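Local coordinates for glycoside hydrolase family 15, cellulose signaling associated protein envoy (Hypocrea jecorina, PDB 4WUJ), which binds flavin mononucleotide in its LOV domain, a PAS-type module, and works as a fungal blue-light photoreceptor that links light with oxidative-stress signalling, at residues 43-47 with 48-52; 53-56 with 57-61; 88-91 with 92-96. One frame throughout, in Å; residues are numbered along the deposited sequence.

Contact 1. Residues 43-47 with 48-52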
loop_
_atom_site.group_PDB
_atom_site.type_symbol
_atom_site.label_atom_id
_atom_site.label_comp_id
_atom_site.label_asym_id
_atom_site.label_seq_id
_atom_site.Cartn_x
_atom_site.Cartn_y
_atom_site.Cartn_z
ATOM N N CYS C 43 13.485 3.298 4.904
ATOM C CA CYS C 43 14.853 3.819 4.976
ATOM C C CYS C 43 15.756 2.767 5.563
ATOM O O CYS C 43 15.374 2.083 6.506
ATOM C CB CYS C 43 14.902 5.080 5.817
ATOM S SG CYS C 43 14.007 6.486 5.092
ATOM N N ASP C 44 16.937 2.599 4.963
ATOM C CA ASP C 44 17.890 1.667 5.488
ATOM C C ASP C 44 18.797 2.411 6.510
ATOM O O ASP C 44 19.775 3.052 6.132
ATOM C CB ASP C 44 18.720 1.068 4.348
ATOM C CG ASP C 44 19.628 -0.053 4.828
ATOM O OD1 ASP C 44 19.904 -0.113 6.043
ATOM O OD2 ASP C 44 20.077 -0.850 3.978
ATOM N N ILE C 45 18.469 2.343 7.790
ATOM C CA ILE C 45 19.232 3.125 8.756
ATOM C C ILE C 45 20.658 2.549 9.108
ATOM O O ILE C 45 21.423 3.191 9.823
ATOM C CB ILE C 45 18.406 3.389 10.015
ATOM C CG1 ILE C 45 18.155 2.090 10.751
ATOM C CG2 ILE C 45 17.035 4.084 9.656
ATOM C CD1 ILE C 45 17.950 2.298 12.216
ATOM N N SER C 46 20.995 1.375 8.580
ATOM C CA SER C 46 22.385 0.864 8.546
ATOM C C SER C 46 23.276 1.456 7.434
ATOM O O SER C 46 24.466 1.211 7.405
ATOM C CB SER C 46 22.367 -0.652 8.359
ATOM O OG SER C 46 21.678 -1.253 9.446
ATOM N N LEU C 47 22.698 2.215 6.511
ATOM C CA LEU C 47 23.472 2.870 5.475
ATOM C C LEU C 47 23.626 4.322 5.839
ATOM O O LEU C 47 22.813 4.870 6.574
ATOM C CB LEU C 47 22.800 2.727 4.099
ATOM C CG LEU C 47 22.682 1.295 3.576
ATOM C CD1 LEU C 47 22.010 1.265 2.191
ATOM C CD2 LEU C 47 24.089 0.623 3.529
ATOM N N PRO C 48 24.680 4.948 5.339
ATOM C CA PRO C 48 25.008 6.328 5.710
ATOM C C PRO C 48 23.848 7.328 5.499
ATOM O O PRO C 48 23.322 7.485 4.398
ATOM C CB PRO C 48 26.202 6.651 4.799
ATOM C CG PRO C 48 26.902 5.314 4.598
ATOM C CD PRO C 48 25.784 4.272 4.611
ATOM N N ASP C 49 23.481 7.999 6.589
ATOM C CA ASP C 49 22.420 9.013 6.598
ATOM C C ASP C 49 21.020 8.473 6.201
ATOM O O ASP C 49 20.240 9.190 5.581
ATOM C CB ASP C 49 22.812 10.205 5.698
ATOM C CG ASP C 49 22.145 11.493 6.124
ATOM O OD1 ASP C 49 21.817 11.631 7.330
ATOM O OD2 ASP C 49 21.943 12.369 5.262
ATOM N N ALA C 50 20.747 7.221 6.549
ATOM C CA ALA C 50 19.406 6.642 6.489
ATOM C C ALA C 50 18.673 6.877 5.170
ATOM O O ALA C 50 17.570 7.434 5.174
ATOM C CB ALA C 50 18.543 7.216 7.677
ATOM N N PRO C 51 19.258 6.438 4.056
ATOM C CA PRO C 51 18.627 6.760 2.769
ATOM C C PRO C 51 17.276 6.071 2.533
ATOM O O PRO C 51 16.995 4.942 2.970
ATOM C CB PRO C 51 19.669 6.274 1.739
ATOM C CG PRO C 51 20.316 5.100 2.421
ATOM C CD PRO C 51 20.357 5.460 3.902
ATOM N N ILE C 52 16.419 6.784 1.850
ATOM C CA ILE C 52 15.192 6.171 1.315
ATOM C C ILE C 52 15.548 5.092 0.277
ATOM O O ILE C 52 16.296 5.359 -0.671
ATOM C CB ILE C 52 14.293 7.208 0.652
ATOM C CG1 ILE C 52 13.773 8.197 1.671
ATOM C CG2 ILE C 52 13.078 6.535 -0.045
ATOM C CD1 ILE C 52 13.307 9.478 1.007
#
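Leu-47 and Pro-51 make the apolar centre of this local hairpin connection, their side chains meeting at about a right angle with Leu-47 CB 3.7 Å from Pro-51 CD. The Pro-48 ring continues the apolar surface directly after Leu-47. Further along, Ile-45 touches Ala-50: with chi1 at 67° its CG1 sits between the backbone N and the carbonyl carbon, which leaves CG2, beside the backbone N, as the branch that meets Ala-50 CB. Cys-43 SG lies 3.8 Å from Ile-52 CG1 where the two strands pair. Two turns fold the backbone. The first, type I, runs from Asp-44 to Leu-47. The second, type II, runs from Leu-47 to Ala-50; Pro-48 suits its first corner, Asp-49 takes the positive phi (61°) of the second, and Ala-50 N closes it on Leu-47 O at 3.1 Å. Asp-44 N donates to Pro-51 O, also at 3.1 Å, closing the backbone beyond the turns. At the polar edge, Asp-44 OD1 accepts a weak bond from Ser-46 N while OD2 is held by His-137, and Asp-49 forms a salt bridge with Arg-76, which itself binds the flavin mononucleotide. The whole connects strands 39-44 and 52-55, neighbours at one margin of the antiparallel PAS sheet, and through Cys-43 and Ile-45 it also meets strand 139-144 on the other side of 39-44.

Contact 2. Residues 53-56 with 57-61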
loop_
_atom_site.group_PDB
_atom_site.type_symbol
_atom_site.label_atom_id
_atom_site.label_comp_id
_atom_site.label_asym_id
_atom_site.label_seq_id
_atom_site.Cartn_x
_atom_site.Cartn_y
_atom_site.Cartn_z
ATOM N N VAL C 53 15.039 3.876 0.488
ATOM C CA VAL C 53 15.214 2.803 -0.483
ATOM C C VAL C 53 13.900 2.454 -1.178
ATOM O O VAL C 53 13.894 1.718 -2.165
ATOM C CB VAL C 53 15.846 1.545 0.140
ATOM C CG1 VAL C 53 17.228 1.872 0.661
ATOM C CG2 VAL C 53 15.020 0.992 1.241
ATOM N N TYR C 54 12.795 2.994 -0.653
ATOM C CA TYR C 54 11.473 2.838 -1.242
ATOM C C TYR C 54 10.533 3.920 -0.733
ATOM O O TYR C 54 10.453 4.146 0.494
ATOM C CB TYR C 54 10.886 1.463 -0.862
ATOM C CG TYR C 54 9.479 1.258 -1.349
ATOM C CD1 TYR C 54 8.369 1.651 -0.581
ATOM C CD2 TYR C 54 9.238 0.683 -2.607
ATOM C CE1 TYR C 54 7.058 1.457 -1.057
ATOM C CE2 TYR C 54 7.949 0.485 -3.072
ATOM C CZ TYR C 54 6.864 0.886 -2.311
ATOM O OH TYR C 54 5.615 0.682 -2.847
ATOM N N ALA C 55 9.799 4.549 -1.656
ATOM C CA ALA C 55 8.666 5.400 -1.306
ATOM C C ALA C 55 7.418 4.959 -2.106
ATOM O O ALA C 55 7.509 4.613 -3.311
ATOM C CB ALA C 55 8.988 6.829 -1.592
ATOM N N SER C 56 6.264 4.959 -1.437
ATOM C CA SER C 56 5.006 4.513 -2.053
ATOM C C SER C 56 4.468 5.523 -3.076
ATOM O O SER C 56 4.882 6.671 -3.083
ATOM C CB SER C 56 3.936 4.337 -0.976
ATOM O OG SER C 56 3.744 5.563 -0.278
ATOM N N PRO C 57 3.552 5.085 -3.965
ATOM C CA PRO C 57 2.798 6.064 -4.773
ATOM C C PRO C 57 2.177 7.208 -3.927
ATOM O O PRO C 57 2.215 8.383 -4.288
ATOM C CB PRO C 57 1.680 5.203 -5.430
ATOM C CG PRO C 57 2.334 3.794 -5.501
ATOM C CD PRO C 57 3.142 3.690 -4.226
ATOM N N GLY C 58 1.589 6.845 -2.806
ATOM C CA GLY C 58 1.050 7.848 -1.891
ATOM C C GLY C 58 2.087 8.909 -1.468
ATOM O O GLY C 58 1.725 10.061 -1.223
ATOM N N PHE C 59 3.374 8.545 -1.363
ATOM C CA PHE C 59 4.377 9.537 -0.946
ATOM C C PHE C 59 4.619 10.526 -2.071
ATOM O O PHE C 59 4.709 11.727 -1.837
ATOM C CB PHE C 59 5.696 8.884 -0.546
ATOM C CG PHE C 59 6.824 9.875 -0.211
ATOM C CD1 PHE C 59 6.992 10.352 1.117
ATOM C CD2 PHE C 59 7.709 10.304 -1.209
ATOM C CE1 PHE C 59 8.044 11.238 1.443
ATOM C CE2 PHE C 59 8.759 11.186 -0.912
ATOM C CZ PHE C 59 8.945 11.650 0.428
ATOM N N TYR C 60 4.737 10.031 -3.294
ATOM C CA TYR C 60 4.922 10.946 -4.407
ATOM C C TYR C 60 3.669 11.838 -4.622
ATOM O O TYR C 60 3.770 13.000 -5.025
ATOM C CB TYR C 60 5.293 10.175 -5.651
ATOM C CG TYR C 60 6.536 9.320 -5.484
ATOM C CD1 TYR C 60 7.763 9.901 -5.152
ATOM C CD2 TYR C 60 6.503 7.941 -5.677
ATOM C CE1 TYR C 60 8.918 9.138 -5.010
ATOM C CE2 TYR C 60 7.681 7.152 -5.524
ATOM C CZ TYR C 60 8.878 7.773 -5.203
ATOM O OH TYR C 60 10.034 7.052 -5.037
ATOM N N GLN C 61 2.495 11.312 -4.290
ATOM C CA GLN C 61 1.266 12.077 -4.451
ATOM C C GLN C 61 1.154 13.120 -3.326
ATOM O O GLN C 61 0.714 14.253 -3.540
ATOM C CB GLN C 61 0.031 11.145 -4.445
ATOM C CG GLN C 61 -1.283 11.831 -4.750
ATOM C CD GLN C 61 -1.484 12.001 -6.231
ATOM O OE1 GLN C 61 -0.700 12.672 -6.895
ATOM N NE2 GLN C 61 -2.517 11.356 -6.772
HETATM O O HOH W 1 10.099 3.687 -4.567
#
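The methyl of Ala-55 is shared by two aromatic rings of the following helix, with CB 3.7 Å from Phe-59 CD2 and equally 3.7 Å from Tyr-60 CZ. The methyl comes obliquely to the Phe-59 ring, whose edge is met in plane by Tyr-60 CD1. Round the Tyr-60 ring two backbone carbonyls approach, likewise obliquely: Ser-56 O stands 3.3 Å from CD2, and Ala-55 O 3.4 Å from CE2. A small alanine suits a place with two rings so close. The tyrosine hydroxyl reaches back to a water, a weak link of 3.4 Å from Tyr-60 OH, and that water accepts from Ala-55 N at 3.1 Å. Were Tyr-60 replaced by an alanine, the water is likely to lose its hydroxyl partner and a gap to open beside the Ala-55 methyl.

Tyr-54 OH bonds to Cys-36 N of the second subunit, which places this strand-to-helix corner at the dimer contact, while its hydrophobic side, carried by Phe-59, turns to the flavin-binding Gln-144. Ser-56 is the N-cap of helix 57-63. With chi1 at 58°, its OG lies between the backbone N and the carbonyl carbon, within range of the first turn. Phe-59 N bonds to Ser-56 O at 3.0 Å, coming from well above the carbonyl plane, and more weakly to Ser-56 OG at 3.2 Å. Pro-57 fits the first helical turn, where its missing N-H costs nothing. Chemically, then, the serine hydroxyl does more than cap: besides accepting from Phe-59 N, OG is bonded to Leu-40 N and Val-38 O, so that one buried oxygen serves the helix end and the neighbouring strand region together.

Contact 3. Residues 88-91 with 92-96. With FMN (flavin mononucleotide), chain I.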
loop_
_atom_site.group_PDB
_atom_site.type_symbol
_atom_site.label_atom_id
_atom_site.label_comp_id
_atom_site.label_asym_id
_atom_site.label_seq_id
_atom_site.Cartn_x
_atom_site.Cartn_y
_atom_site.Cartn_z
ATOM N N GLY C 88 15.586 29.247 13.262
ATOM C CA GLY C 88 16.063 29.116 14.633
ATOM C C GLY C 88 14.971 28.354 15.368
ATOM O O GLY C 88 15.225 27.557 16.286
ATOM N N ARG C 89 13.740 28.621 14.924
ATOM C CA ARG C 89 12.535 27.906 15.340
ATOM C C ARG C 89 12.573 26.462 14.815
ATOM O O ARG C 89 11.986 26.158 13.770
ATOM C CB ARG C 89 11.293 28.647 14.797
ATOM C CG ARG C 89 9.934 28.137 15.305
ATOM C CD ARG C 89 8.763 28.920 14.686
ATOM N NE ARG C 89 8.724 30.320 15.115
ATOM C CZ ARG C 89 8.078 30.765 16.196
ATOM N NH1 ARG C 89 7.412 29.921 16.981
ATOM N NH2 ARG C 89 8.103 32.064 16.503
ATOM N N VAL C 90 13.284 25.587 15.531
ATOM C CA VAL C 90 13.364 24.164 15.176
ATOM C C VAL C 90 12.371 23.366 16.007
ATOM O O VAL C 90 12.306 23.528 17.221
ATOM C CB VAL C 90 14.762 23.583 15.438
ATOM C CG1 VAL C 90 15.126 23.741 16.920
ATOM C CG2 VAL C 90 14.817 22.105 14.995
ATOM N N SER C 91 11.601 22.492 15.373
ATOM C CA SER C 91 10.574 21.788 16.117
ATOM C C SER C 91 11.228 20.794 17.064
ATOM O O SER C 91 12.303 20.250 16.772
ATOM C CB SER C 91 9.603 21.064 15.179
ATOM O OG SER C 91 8.394 20.753 15.854
ATOM N N ASP C 92 10.591 20.585 18.211
ATOM C CA ASP C 92 10.941 19.465 19.064
ATOM C C ASP C 92 10.716 18.143 18.298
ATOM O O ASP C 92 11.218 17.085 18.682
ATOM C CB ASP C 92 10.108 19.496 20.345
ATOM C CG ASP C 92 10.539 20.638 21.322
ATOM O OD1 ASP C 92 11.737 21.042 21.353
ATOM O OD2 ASP C 92 9.657 21.130 22.062
ATOM N N ALA C 93 9.932 18.217 17.229
ATOM C CA ALA C 93 9.572 17.036 16.452
ATOM C C ALA C 93 10.840 16.393 15.888
ATOM O O ALA C 93 11.077 15.216 16.109
ATOM C CB ALA C 93 8.640 17.423 15.353
ATOM N N VAL C 94 11.671 17.207 15.248
ATOM C CA VAL C 94 12.948 16.765 14.708
ATOM C C VAL C 94 13.799 15.956 15.700
ATOM O O VAL C 94 14.223 14.836 15.346
ATOM C CB VAL C 94 13.749 17.957 14.128
ATOM C CG1 VAL C 94 15.130 17.521 13.665
ATOM C CG2 VAL C 94 12.985 18.563 12.980
ATOM N N GLN C 95 14.031 16.475 16.917
ATOM C CA GLN C 95 14.832 15.743 17.923
ATOM C C GLN C 95 14.164 14.457 18.370
ATOM O O GLN C 95 14.828 13.425 18.589
ATOM C CB GLN C 95 15.042 16.496 19.258
ATOM C CG GLN C 95 15.278 17.962 19.247
ATOM C CD GLN C 95 15.453 18.494 20.694
ATOM O OE1 GLN C 95 16.265 17.963 21.476
ATOM N NE2 GLN C 95 14.660 19.513 21.055
ATOM N N GLU C 96 12.859 14.554 18.620
ATOM C CA GLU C 96 12.086 13.375 19.016
ATOM C C GLU C 96 12.275 12.291 17.929
ATOM O O GLU C 96 12.596 11.150 18.244
ATOM C CB GLU C 96 10.609 13.735 19.210
ATOM C CG GLU C 96 9.921 12.963 20.345
ATOM C CD GLU C 96 8.380 13.099 20.348
ATOM O OE1 GLU C 96 7.832 14.138 19.893
ATOM O OE2 GLU C 96 7.720 12.135 20.795
HETATM N N1 FMN I . 11.066 13.870 8.730
HETATM C C2 FMN I . 10.080 14.713 8.262
HETATM O O2 FMN I . 10.133 15.920 8.491
HETATM N N3 FMN I . 9.025 14.200 7.510
HETATM C C4 FMN I . 8.929 12.859 7.232
HETATM O O4 FMN I . 7.991 12.455 6.551
HETATM C C4A FMN I . 9.925 11.991 7.701
HETATM N N5 FMN I . 9.870 10.632 7.420
HETATM C C5A FMN I . 10.836 9.791 7.896
HETATM C C6 FMN I . 10.728 8.444 7.608
HETATM C C7 FMN I . 11.701 7.560 8.043
HETATM C C7M FMN I . 11.532 6.109 7.715
HETATM C C8 FMN I . 12.797 8.045 8.793
HETATM C C8M FMN I . 13.860 7.089 9.274
HETATM C C9 FMN I . 12.885 9.410 9.095
HETATM C C9A FMN I . 11.909 10.292 8.645
HETATM N N10 FMN I . 11.978 11.663 8.917
HETATM C C10 FMN I . 10.991 12.508 8.447
HETATM C "C1'" FMN I . 13.054 12.308 9.765
HETATM C "C2'" FMN I . 14.372 12.678 9.126
HETATM O "O2'" FMN I . 14.656 11.754 8.101
HETATM C "C3'" FMN I . 15.451 12.742 10.245
HETATM O "O3'" FMN I . 15.531 11.502 10.941
HETATM C "C4'" FMN I . 15.124 13.867 11.256
HETATM O "O4'" FMN I . 15.215 15.105 10.583
HETATM C "C5'" FMN I . 16.014 13.846 12.511
HETATM O "O5'" FMN I . 17.379 13.754 12.144
HETATM P P FMN I . 18.242 15.062 11.847
HETATM O O1P FMN I . 19.596 14.548 11.381
HETATM O O2P FMN I . 17.698 15.965 10.794
HETATM O O3P FMN I . 18.396 15.840 13.112
#
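Ser-91 caps its helix by an uncertain grip: OG accepts from Ala-93 N, only two residues on, in a weak bond of 3.3 Å that is fairly straight (162°), although the place of that nitrogen in the model is less sure. This is an N-cap motif at the start of helix 92-103 in the PAS fold of the LOV domain. The hydroxyl stands opposite the backbone N about the first side-chain bond (chi1 -161°), which brings it round toward the first turn and places Ser-91 OG 3.4 Å from Ala-93 CB. Serine suits the post because its short oxygen can meet an N-H that the helix leaves without a carbonyl. Asp-92 follows, an acid at the positive end of the helix dipole, which would probably suit its charge; its carbonyl takes up Glu-96 N, starting the regular pattern. The apolar share is slight: Val-90 CG2 only brushes Val-94 CB at 4.4 Å. Ala-93 and Val-94 turn instead to strand 107-114, where a small methyl and a branched side chain pack on Ile-111. Val-94 also lines the flavin pocket. Its CG1, anti to the backbone N (chi1 175°), lies 3.7 Å from the phosphate oxygen O3P and 3.9 Å from O4' of the ribityl chain, and its carbonyl oxygen O comes within 3.5 Å of FMN C5'.

In the fold
Contact 1 closes the connection between strands 39-44 and 52-55, and contact 2 carries the second of these into helix 57-63; their centres are 16 Å apart, and they touch where Asp-44 CB packs on Val-53 CG1 at 4.1 Å. Contact 3 stands apart: its centre is 21 Å from that of contact 1 and 24 Å from that of contact 2, with nearest atoms about 11 and 15 Å away, and contacts 2 and 3 lie on opposite sides of the chain's centre. The flavin lies among them. Cys-43 of contact 1 comes near its dimethyl-substituted ring, Phe-59 of contact 2 remains a little farther off, and contact 3 borders the ribityl phosphate.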